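Local coordinates for protein adenosylmethionine-8-amino-7-oxononanoate aminotransferase (Methanocaldococcus jannaschii, PDB 6ZHK) that probably catalyses the pyridoxal-phosphate-dependent transfer of an amino group from S-adenosylmethionine to 7-keto-8-aminopelargonic acid in biotin biosynthesis, at residues Met28-Tyr31 with Arg32-Lys35; Gln135-Val138 with Leu139-Asp142; Met217-Leu220 with Ile221-His224; Ile369-Phe372 with His373-Arg377; Leu443-Thr446 with Glu447-Ile451. One frame throughout, in Å; residues are numbered along the deposited sequence.

Contact 1: Met28-Tyr31 with Arg32-Lys35; sequences MKEY and RESK
The short helix 28-33 ends in a tightening turn in which the carbonyls of Met28, Glu30 and Tyr31 receive the amides of Arg32, Glu33 and Ser34. Arg32 N bonds to Met28 O at 2.9 Å with an N-H...O angle of 155°, the ordinary alpha-helical spacing. The next two bonds span three residues instead: Glu33 N to Glu30 O at 3.0 Å and Ser34 N to Tyr31 O at 3.2 Å, each donor standing above the carbonyl plane. Lys29 and Glu33 pair one turn apart, with Lys29 NZ 3.4 Å from Glu33 OE2 in a weak salt bridge between side chains that cross at a slant. Arg32 CG lies beside its backbone N (chi1 -78°), which lays CB, CG and CD along Met28 O, 3.2 Å from Arg32 CD, while Arg32 NE turns to Lys18 O. The carboxylate of Glu30 leaves the turn for Lys414 and for Phe327 N of the second subunit, and Tyr31 OH bonds to Asp17. The turn is therefore held chiefly by its backbone: the Lys29-Glu33 pair probably adds little, and the carboxylate of Glu30 and the hydroxyl of Tyr31 have their stronger partners outside the turn.

Contact 2: Gln135-Val138 with Leu139-Asp142; sequences QYYV and LRGD
Tyr137 and Asp142 meet in a Schellman motif that ends helix 122-140. Tyr137 O accepts Asp142 N at 3.0 Å, and inside this bond Val138 O accepts Gly141 N at 3.2 Å. Gly141 makes the reversal with a positive phi of 98°, a conformation readily open to glycine. Over the turn, the Tyr137 ring directs its edge at a face of the Arg140 guanidinium, Tyr137 CE1 lying 3.5 Å from Arg140 NH1 with the two planes 84° apart. The Tyr136 hydroxyl takes only a weak bond from Arg140 NH2; its stronger partner is Glu318.

Within the turn the guanidinium is gripped side-on by Asp142: Arg140 NE reaches Asp142 OD1 and Arg140 NH1 reaches Asp142 OD2, both at 2.8 Å and both in the guanidinium plane. A bend at chi3 (71°) swings the arginine back to this position, and Asp262 holds Arg140 NH1 from outside. Farther out, Arg145 binds Asp142 OD2 and makes a cation-pi contact with Tyr137. The opposite end of the helix carries Gly122 and Ala123, predicted to bind pyridoxal phosphate. A water closes the turn, donating to Val138 O at 2.6 Å and to Asp142 O at 2.8 Å.

Contact 3: Met217-Leu220 with Ile221-His224; sequences MISL and IEKH
Met217 opens the last two turns of helix 211-224 by touching Ile221 one turn on, Met217 CG lying 4.0 Å from Ile221 CD1. The two chains cross at a slant on the buried side of the helix, where Met217 and Ile221 also pack on Ile149 of strand 147-151 and on Val254 of helix 250-261. Their backbones are joined by Ile221 N to Met217 O.

Ile218 faces a different environment. Its CG2 branch, opposite the backbone N (CG1 at chi1 -68°), lies 3.6 Å from Glu222 OE2, so the methyl rests beside a carboxylate, and Glu222 N bonds to Ile218 O at 2.8 Å in the carbonyl plane. Ser219 contributes mainly its carbonyl, accepting Lys223 N at 2.9 Å; its hydroxyl turns back to Asn215 O.

Leu220 closes the series. Leu220 O takes His224 N at 2.9 Å, and Leu220 CD1 comes to 3.9 Å from His224 CD2, with Leu220 CG in the plane of the imidazole at its edge. Lys223 CG lies 3.7 Å above the centre of one ring face. Apolar contacts on the sheet side thus give way to charged chains on the outer side, as in an amphipathic helix, and the terminal imidazole is held by Lys223 CG over one face, an apolar edge contact with Leu220, stacking on Tyr183 and the bond of His224 ND1 to Glu227, which probably restrict its rotation.

Contact 4: Ile369-Phe372 with His373-Arg377; sequences IKLF and HKELR
In the last turns of helix 366-376, the Phe372 ring is covered on one face by Leu376. At its root, Phe372 CB lies beside His373 N. Phe372 CG is set opposite the backbone N (chi1 -172°), which carries the ring out along the helix flank. One ortho carbon, Phe372 CD2, approaches His373 CD2 at 4.0 Å, while on the other side Phe372 CD1 and CE1 pass close to Leu376 CG. At the tip, Phe372 CZ is 3.9 Å from Leu376 CD1. That methyl sits almost squarely over the ring, 3.8 Å from its centroid and only 7° off the normal, a CH-pi contact. The backbone bond of the same pair, Leu376 N to Phe372 O, is weak.

A second CH-pi contact lies one turn earlier. Ile369 CG2 stands 3.9 Å from the centroid of the His373 ring, the two side chains running alongside each other in the same direction. The imidazole is also held by His373 NE2 bonding to Gly392 O. On another flank, Leu371 CD1 comes within 3.5 Å of Lys374 NZ and touches Glu375 CG, beside a salt bridge between the neighbouring residues Lys374 (NZ) and Glu375 (OE2), 2.7 Å.

Phe372 and Leu376 pack on Val395 and Leu439 of two strands and on Cys454 of helix 447-463. The buried flank is thus joined by dispersion between methyls and ring faces, whereas on the other the segments are joined by van der Waals contact of Leu371 CD1 with the paired groups and by the backbone bonds Lys374 N to Lys370 O and Glu375 N to Leu371 O.

Contact 5: Leu443-Thr446 with Glu447-Ile451; sequences LSIT and EKEII
Thr446 and Glu449 form a capping box at the start of helix 447-463, each serving the other's backbone amide. Glu449 N donates to Thr446 OG1 at 3.0 Å, and Thr446 N donates to Glu449 OE1 at 2.9 Å in a nearly straight bond of 169°. That oxygen is met from above the carboxylate plane. Thr446 has its hydroxyl between the backbone N and the carbonyl carbon (chi1 69°), which turns OG1 inward over the first turn of the helix. The first backbone bond of the helix, Ile450 N to Thr446 O, follows at 2.8 Å.

Beside the box runs a hydrophobic staple, the pairing of the residue before the N-cap (Ile445) with the fourth residue after the N-cap (Ile450). Ile445 CG2 meets Ile450 CG1 at 3.8 Å, and the two side chains cross at about a right angle. Ile445 CG1 also lies 3.6 Å from Glu449 CB, so the buried isoleucine closes over the base of the box.

The other side is looser. Glu447 and Lys448 are exposed, and both chains extend beyond CG; the side chain of Lys448 comes no nearer than 4.0 Å (Lys448 CB to Thr446 OG1), while Glu447 touches Leu371 of helix 366-376.

Asn45 binds both Glu449 OE1 and the Ser444 hydroxyl and probably helps to steady the capping carboxylate. Lys368 of helix 366-376 donates to the carbonyls of Leu443 and Ile445, tying that helix to the loop between strand 436-439 and helix 447-463. On the same helix Ile450 packs on Phe372 and Ile451 on Glu375.

How the contacts relate
Followed from the N terminus, the five contacts come in series; each is local, and none nests in or crosses another. Contact 1 closes the turn after helix 28-33, contact 2 the turn that ends helix 122-140, and both touch the second subunit. Contact 3 lies at the end of helix 211-224, against the seven-stranded sheet, its centre about 21 Å from that of contact 2. Contacts 4 and 5 are neighbours in the C-terminal part of the chain, on the opposite side of its centre from contact 2; contact 5 opens helix 447-463. Leu371 CD2 meets Glu447 CB at 3.6 Å, and Phe372 CA meets Ile450 CG2 at 3.7 Å, joining helices 366-376 and 447-463.

Contact 1: Met28-Tyr31 with Arg32-Lys35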
# COMPACT_ATOMS: atom_id res chain seq x y z
N MET A 28 -17.88 -13.15 -5.16
CA MET A 28 -18.58 -13.08 -3.89
C MET A 28 -19.89 -13.89 -3.97
O MET A 28 -20.38 -14.35 -2.94
CB MET A 28 -18.90 -11.62 -3.55
CG MET A 28 -17.63 -10.83 -3.01
SD MET A 28 -16.76 -11.73 -1.65
CE MET A 28 -18.04 -11.55 -0.41
N LYS A 29 -20.44 -14.04 -5.17
CA LYS A 29 -21.61 -14.92 -5.35
C LYS A 29 -21.29 -16.30 -4.80
O LYS A 29 -22.10 -16.88 -4.08
CB LYS A 29 -22.11 -14.92 -6.79
CG LYS A 29 -23.13 -16.02 -7.11
CD LYS A 29 -24.19 -15.67 -8.13
CE LYS A 29 -25.23 -16.79 -8.24
NZ LYS A 29 -24.57 -18.13 -8.23
N GLU A 30 -20.14 -16.85 -5.16
CA GLU A 30 -19.79 -18.20 -4.79
C GLU A 30 -19.35 -18.28 -3.34
O GLU A 30 -19.66 -19.24 -2.65
CB GLU A 30 -18.73 -18.76 -5.72
CG GLU A 30 -19.44 -19.00 -7.03
CD GLU A 30 -18.66 -19.85 -8.00
OE1 GLU A 30 -17.52 -20.28 -7.64
OE2 GLU A 30 -19.21 -20.07 -9.11
N TYR A 31 -18.62 -17.26 -2.89
CA TYR A 31 -18.17 -17.23 -1.52
C TYR A 31 -19.39 -17.22 -0.58
O TYR A 31 -19.41 -17.88 0.45
CB TYR A 31 -17.26 -15.99 -1.37
CG TYR A 31 -16.58 -15.88 -0.02
CD1 TYR A 31 -15.37 -16.51 0.20
CD2 TYR A 31 -17.14 -15.13 1.01
CE1 TYR A 31 -14.71 -16.41 1.43
CE2 TYR A 31 -16.53 -15.09 2.26
CZ TYR A 31 -15.30 -15.70 2.46
OH TYR A 31 -14.70 -15.66 3.70
N ARG A 32 -20.42 -16.46 -0.96
CA ARG A 32 -21.59 -16.37 -0.10
C ARG A 32 -22.37 -17.69 -0.04
O ARG A 32 -23.13 -17.87 0.91
CB ARG A 32 -22.56 -15.31 -0.60
CG ARG A 32 -22.09 -13.92 -0.23
CD ARG A 32 -22.76 -13.05 -1.27
NE ARG A 32 -22.92 -11.83 -0.50
CZ ARG A 32 -23.62 -10.78 -0.87
NH1 ARG A 32 -24.33 -10.80 -2.00
NH2 ARG A 32 -23.64 -9.74 -0.07
N GLU A 33 -22.14 -18.59 -1.00
CA GLU A 33 -22.85 -19.87 -0.99
C GLU A 33 -22.09 -20.90 -0.19
O GLU A 33 -22.68 -21.90 0.21
CB GLU A 33 -23.08 -20.40 -2.40
CG GLU A 33 -24.24 -19.71 -3.06
CD GLU A 33 -24.25 -19.83 -4.57
OE1 GLU A 33 -23.28 -20.41 -5.17
OE2 GLU A 33 -25.23 -19.34 -5.17
N SER A 34 -20.78 -20.71 0.02
CA SER A 34 -20.00 -21.81 0.58
C SER A 34 -19.74 -21.63 2.08
O SER A 34 -20.03 -20.59 2.68
CB SER A 34 -18.73 -22.06 -0.22
OG SER A 34 -18.02 -20.83 -0.42
N LYS A 35 -19.19 -22.71 2.67
CA LYS A 35 -18.70 -22.67 4.04
C LYS A 35 -17.21 -22.35 3.96
O LYS A 35 -16.45 -23.13 3.41
CB LYS A 35 -18.92 -24.02 4.76
CG LYS A 35 -18.41 -24.06 6.21
CD LYS A 35 -18.94 -22.92 7.14
CE LYS A 35 -18.29 -22.82 8.51
NZ LYS A 35 -17.04 -22.01 8.56

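Contact 2: Gln135-Val138 with Leu139-Asp142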
# COMPACT_ATOMS: atom_id res chain seq x y z
N GLN A 135 11.98 8.62 -13.62
CA GLN A 135 12.47 9.97 -13.31
C GLN A 135 13.99 10.03 -13.34
O GLN A 135 14.55 11.07 -13.71
CB GLN A 135 11.84 10.52 -12.03
CG GLN A 135 12.32 11.94 -11.76
CD GLN A 135 11.49 12.57 -10.68
OE1 GLN A 135 10.83 11.88 -9.90
NE2 GLN A 135 11.66 13.87 -10.53
N TYR A 136 14.65 8.90 -13.05
CA TYR A 136 16.10 8.87 -13.22
C TYR A 136 16.49 9.40 -14.61
O TYR A 136 17.38 10.25 -14.75
CB TYR A 136 16.61 7.45 -13.06
CG TYR A 136 18.05 7.20 -13.47
CD1 TYR A 136 19.13 7.56 -12.64
CD2 TYR A 136 18.33 6.61 -14.69
CE1 TYR A 136 20.46 7.26 -13.01
CE2 TYR A 136 19.65 6.33 -15.06
CZ TYR A 136 20.70 6.70 -14.24
OH TYR A 136 22.00 6.36 -14.61
N TYR A 137 15.87 8.84 -15.66
CA TYR A 137 16.30 9.19 -17.00
C TYR A 137 15.89 10.62 -17.34
O TYR A 137 16.63 11.31 -18.03
CB TYR A 137 15.73 8.23 -18.06
CG TYR A 137 16.38 6.86 -18.01
CD1 TYR A 137 17.70 6.69 -18.40
CD2 TYR A 137 15.69 5.75 -17.52
CE1 TYR A 137 18.32 5.44 -18.39
CE2 TYR A 137 16.30 4.50 -17.51
CZ TYR A 137 17.60 4.34 -17.93
OH TYR A 137 18.17 3.09 -17.88
N VAL A 138 14.73 11.08 -16.85
CA VAL A 138 14.42 12.47 -17.10
C VAL A 138 15.52 13.36 -16.50
O VAL A 138 15.95 14.36 -17.12
CB VAL A 138 13.08 12.81 -16.44
CG1 VAL A 138 12.87 14.31 -16.40
CG2 VAL A 138 11.93 12.09 -17.14
N LEU A 139 15.94 13.07 -15.28
CA LEU A 139 16.87 13.93 -14.58
C LEU A 139 18.24 13.83 -15.24
O LEU A 139 18.97 14.79 -15.25
CB LEU A 139 16.98 13.49 -13.10
CG LEU A 139 15.78 13.91 -12.23
CD1 LEU A 139 15.87 13.25 -10.86
CD2 LEU A 139 15.74 15.42 -12.08
N ARG A 140 18.56 12.66 -15.75
CA ARG A 140 19.87 12.46 -16.35
C ARG A 140 19.94 13.11 -17.74
O ARG A 140 21.02 13.22 -18.33
CB ARG A 140 20.14 10.97 -16.54
CG ARG A 140 21.61 10.63 -16.78
CD ARG A 140 21.75 9.12 -16.89
NE ARG A 140 21.19 8.54 -18.13
CZ ARG A 140 21.56 7.39 -18.66
NH1 ARG A 140 21.06 7.01 -19.81
NH2 ARG A 140 22.38 6.59 -18.00
N GLY A 141 18.80 13.61 -18.25
CA GLY A 141 18.81 14.32 -19.54
C GLY A 141 18.41 13.46 -20.72
O GLY A 141 18.37 13.94 -21.87
N ASP A 142 18.03 12.20 -20.48
CA ASP A 142 17.51 11.38 -21.57
C ASP A 142 16.09 11.77 -21.96
O ASP A 142 15.33 12.20 -21.10
CB ASP A 142 17.50 9.90 -21.22
CG ASP A 142 18.86 9.38 -20.81
OD1 ASP A 142 19.42 9.90 -19.84
OD2 ASP A 142 19.32 8.42 -21.45
O HOH W 1 15.43 14.58 -19.65

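Contact 3: Met217-Leu220 with Ile221-His224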
# COMPACT_ATOMS: atom_id res chain seq x y z
N MET A 217 14.17 -11.86 -25.95
CA MET A 217 14.16 -10.78 -24.96
C MET A 217 15.34 -9.84 -25.17
O MET A 217 15.25 -8.61 -25.06
CB MET A 217 14.18 -11.36 -23.53
CG MET A 217 14.43 -10.29 -22.48
SD MET A 217 13.08 -9.07 -22.44
CE MET A 217 12.00 -9.78 -21.19
N ILE A 218 16.52 -10.41 -25.43
CA ILE A 218 17.70 -9.58 -25.62
C ILE A 218 17.48 -8.70 -26.85
O ILE A 218 17.80 -7.50 -26.81
CB ILE A 218 18.95 -10.46 -25.79
CG1 ILE A 218 19.25 -11.17 -24.46
CG2 ILE A 218 20.09 -9.56 -26.24
CD1 ILE A 218 20.42 -12.22 -24.51
N SER A 219 16.93 -9.29 -27.91
CA SER A 219 16.64 -8.58 -29.15
C SER A 219 15.67 -7.42 -28.87
O SER A 219 15.83 -6.36 -29.47
CB SER A 219 16.04 -9.52 -30.21
OG SER A 219 17.05 -10.46 -30.59
N LEU A 220 14.66 -7.65 -28.06
CA LEU A 220 13.72 -6.57 -27.75
C LEU A 220 14.44 -5.45 -26.97
O LEU A 220 14.21 -4.29 -27.26
CB LEU A 220 12.61 -7.19 -26.93
CG LEU A 220 11.22 -6.58 -26.97
CD1 LEU A 220 10.57 -6.82 -28.33
CD2 LEU A 220 10.40 -7.27 -25.90
N ILE A 221 15.31 -5.80 -25.99
CA ILE A 221 16.09 -4.80 -25.27
C ILE A 221 16.96 -4.00 -26.24
O ILE A 221 17.01 -2.77 -26.19
CB ILE A 221 16.89 -5.44 -24.10
CG1 ILE A 221 15.90 -6.00 -23.07
CG2 ILE A 221 17.88 -4.42 -23.50
CD1 ILE A 221 16.54 -6.95 -22.03
N GLU A 222 17.64 -4.71 -27.15
CA GLU A 222 18.50 -4.03 -28.11
C GLU A 222 17.67 -3.11 -29.01
O GLU A 222 18.08 -2.00 -29.30
CB GLU A 222 19.24 -5.06 -28.96
CG GLU A 222 20.25 -5.86 -28.15
CD GLU A 222 20.84 -7.05 -28.88
OE1 GLU A 222 20.16 -7.59 -29.79
OE2 GLU A 222 21.96 -7.44 -28.50
N LYS A 223 16.53 -3.57 -29.45
CA LYS A 223 15.70 -2.80 -30.36
C LYS A 223 15.10 -1.56 -29.68
O LYS A 223 15.12 -0.51 -30.29
CB LYS A 223 14.55 -3.63 -30.93
CG LYS A 223 13.66 -2.91 -31.94
CD LYS A 223 12.57 -3.84 -32.40
CE LYS A 223 11.81 -3.43 -33.64
NZ LYS A 223 10.89 -4.54 -34.01
N HIS A 224 14.65 -1.67 -28.41
CA HIS A 224 13.85 -0.59 -27.84
C HIS A 224 14.58 0.18 -26.73
O HIS A 224 13.98 1.04 -26.11
CB HIS A 224 12.53 -1.15 -27.31
CG HIS A 224 11.71 -1.72 -28.42
ND1 HIS A 224 11.17 -0.90 -29.41
CD2 HIS A 224 11.31 -2.98 -28.68
CE1 HIS A 224 10.48 -1.64 -30.25
NE2 HIS A 224 10.53 -2.93 -29.82

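Contact 4: Ile369-Phe372 with His373-Arg377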
# COMPACT_ATOMS: atom_id res chain seq x y z
N ILE A 369 14.15 -28.78 1.63
CA ILE A 369 13.77 -28.61 0.23
C ILE A 369 14.06 -29.88 -0.58
O ILE A 369 13.28 -30.27 -1.46
CB ILE A 369 14.51 -27.38 -0.35
CG1 ILE A 369 13.93 -26.08 0.23
CG2 ILE A 369 14.50 -27.36 -1.88
CD1 ILE A 369 14.85 -24.88 0.08
N LYS A 370 15.24 -30.48 -0.36
CA LYS A 370 15.60 -31.71 -1.06
C LYS A 370 14.55 -32.80 -0.77
O LYS A 370 14.10 -33.48 -1.68
CB LYS A 370 16.98 -32.16 -0.59
CG LYS A 370 18.10 -32.23 -1.62
CD LYS A 370 19.41 -31.76 -1.01
CE LYS A 370 20.42 -31.29 -2.03
NZ LYS A 370 21.18 -30.16 -1.46
N LEU A 371 14.14 -32.92 0.49
CA LEU A 371 13.09 -33.87 0.86
C LEU A 371 11.76 -33.56 0.16
O LEU A 371 11.08 -34.45 -0.34
CB LEU A 371 12.97 -33.94 2.39
CG LEU A 371 11.78 -34.79 2.90
CD1 LEU A 371 11.97 -36.29 2.60
CD2 LEU A 371 11.48 -34.55 4.37
N PHE A 372 11.37 -32.27 0.17
CA PHE A 372 10.15 -31.83 -0.50
C PHE A 372 10.15 -32.25 -1.99
O PHE A 372 9.17 -32.80 -2.49
CB PHE A 372 10.07 -30.29 -0.38
CG PHE A 372 8.80 -29.63 -0.86
CD1 PHE A 372 7.59 -30.27 -0.69
CD2 PHE A 372 8.81 -28.38 -1.46
CE1 PHE A 372 6.39 -29.64 -1.03
CE2 PHE A 372 7.63 -27.76 -1.87
CZ PHE A 372 6.42 -28.40 -1.65
N HIS A 373 11.25 -32.00 -2.70
CA HIS A 373 11.25 -32.28 -4.13
C HIS A 373 11.18 -33.79 -4.36
O HIS A 373 10.56 -34.23 -5.34
CB HIS A 373 12.45 -31.61 -4.86
CG HIS A 373 12.40 -30.11 -4.83
ND1 HIS A 373 13.45 -29.32 -5.25
CD2 HIS A 373 11.43 -29.25 -4.41
CE1 HIS A 373 13.14 -28.03 -5.10
NE2 HIS A 373 11.88 -27.95 -4.60
N LYS A 374 11.86 -34.56 -3.51
CA LYS A 374 11.86 -36.02 -3.60
C LYS A 374 10.46 -36.58 -3.37
O LYS A 374 9.99 -37.43 -4.12
CB LYS A 374 12.89 -36.57 -2.61
CG LYS A 374 12.85 -38.09 -2.46
CD LYS A 374 14.00 -38.65 -1.69
CE LYS A 374 13.87 -38.61 -0.18
NZ LYS A 374 12.50 -38.94 0.30
N GLU A 375 9.72 -35.99 -2.41
CA GLU A 375 8.36 -36.41 -2.06
C GLU A 375 7.29 -35.99 -3.06
O GLU A 375 6.20 -36.58 -3.09
CB GLU A 375 7.97 -35.98 -0.64
CG GLU A 375 8.81 -36.61 0.46
CD GLU A 375 8.71 -38.14 0.54
OE1 GLU A 375 7.58 -38.65 0.67
OE2 GLU A 375 9.77 -38.81 0.40
N LEU A 376 7.57 -34.98 -3.90
CA LEU A 376 6.67 -34.56 -4.97
C LEU A 376 6.81 -35.44 -6.22
O LEU A 376 5.96 -35.41 -7.14
CB LEU A 376 7.04 -33.10 -5.32
CG LEU A 376 6.66 -32.01 -4.32
CD1 LEU A 376 7.41 -30.70 -4.66
CD2 LEU A 376 5.15 -31.82 -4.34
N ARG A 377 7.92 -36.19 -6.32
CA ARG A 377 8.14 -36.92 -7.56
C ARG A 377 6.98 -37.85 -7.92
O ARG A 377 6.62 -37.93 -9.09
CB ARG A 377 9.44 -37.74 -7.50
CG ARG A 377 10.69 -36.89 -7.68
CD ARG A 377 11.83 -37.89 -7.71
NE ARG A 377 12.97 -37.42 -6.93
CZ ARG A 377 13.85 -38.24 -6.36
NH1 ARG A 377 13.70 -39.56 -6.46
NH2 ARG A 377 14.88 -37.75 -5.67

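Contact 5: Leu443-Thr446 with Glu447-Ile451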
# COMPACT_ATOMS: atom_id res chain seq x y z
N LEU A 443 9.07 -21.66 5.72
CA LEU A 443 10.42 -22.17 5.87
C LEU A 443 10.50 -23.08 7.10
O LEU A 443 11.39 -23.94 7.18
CB LEU A 443 11.37 -20.97 6.11
CG LEU A 443 11.38 -19.90 5.00
CD1 LEU A 443 12.46 -18.89 5.30
CD2 LEU A 443 11.57 -20.49 3.61
N SER A 444 9.54 -22.90 8.02
CA SER A 444 9.49 -23.68 9.26
C SER A 444 8.78 -25.03 9.11
O SER A 444 8.68 -25.75 10.11
CB SER A 444 8.86 -22.88 10.37
OG SER A 444 7.62 -22.33 9.94
N ILE A 445 8.30 -25.39 7.89
CA ILE A 445 7.59 -26.65 7.69
C ILE A 445 8.50 -27.79 8.11
O ILE A 445 9.69 -27.77 7.79
CB ILE A 445 7.12 -26.82 6.22
CG1 ILE A 445 6.16 -28.02 6.14
CG2 ILE A 445 8.31 -26.97 5.27
CD1 ILE A 445 5.35 -28.12 4.84
N THR A 446 7.96 -28.77 8.86
CA THR A 446 8.82 -29.85 9.33
C THR A 446 8.91 -30.96 8.28
O THR A 446 8.07 -31.04 7.37
CB THR A 446 8.33 -30.45 10.66
OG1 THR A 446 7.11 -31.14 10.38
CG2 THR A 446 8.15 -29.37 11.73
N GLU A 447 9.93 -31.83 8.45
CA GLU A 447 10.03 -32.93 7.52
C GLU A 447 8.77 -33.80 7.59
O GLU A 447 8.28 -34.25 6.57
CB GLU A 447 11.30 -33.74 7.83
CG GLU A 447 12.57 -32.96 7.57
CD GLU A 447 13.85 -33.77 7.46
OE1 GLU A 447 13.79 -35.03 7.46
OE2 GLU A 447 14.91 -33.15 7.31
N LYS A 448 8.25 -34.01 8.80
CA LYS A 448 7.04 -34.81 8.93
C LYS A 448 5.88 -34.14 8.21
O LYS A 448 5.04 -34.85 7.63
CB LYS A 448 6.74 -35.12 10.41
CG LYS A 448 7.69 -36.16 11.01
CD LYS A 448 7.63 -36.21 12.54
CE LYS A 448 8.52 -37.31 13.13
NZ LYS A 448 8.44 -37.26 14.62
N GLU A 449 5.79 -32.81 8.31
CA GLU A 449 4.71 -32.09 7.67
C GLU A 449 4.85 -32.14 6.15
O GLU A 449 3.86 -32.27 5.42
CB GLU A 449 4.71 -30.64 8.08
CG GLU A 449 4.02 -30.42 9.44
CD GLU A 449 4.43 -29.14 10.15
OE1 GLU A 449 5.18 -28.37 9.59
OE2 GLU A 449 4.02 -28.93 11.32
N ILE A 450 6.11 -32.11 5.69
CA ILE A 450 6.33 -32.20 4.25
C ILE A 450 5.82 -33.55 3.74
O ILE A 450 5.21 -33.61 2.67
CB ILE A 450 7.83 -32.01 3.94
CG1 ILE A 450 8.25 -30.54 4.01
CG2 ILE A 450 8.13 -32.52 2.54
CD1 ILE A 450 9.77 -30.33 4.12
N ILE A 451 6.12 -34.65 4.45
CA ILE A 451 5.78 -36.00 3.97
C ILE A 451 4.27 -36.14 4.02
O ILE A 451 3.65 -36.59 3.08
CB ILE A 451 6.51 -37.09 4.78
CG1 ILE A 451 8.02 -37.12 4.49
CG2 ILE A 451 5.85 -38.45 4.60
CD1 ILE A 451 8.90 -37.59 5.67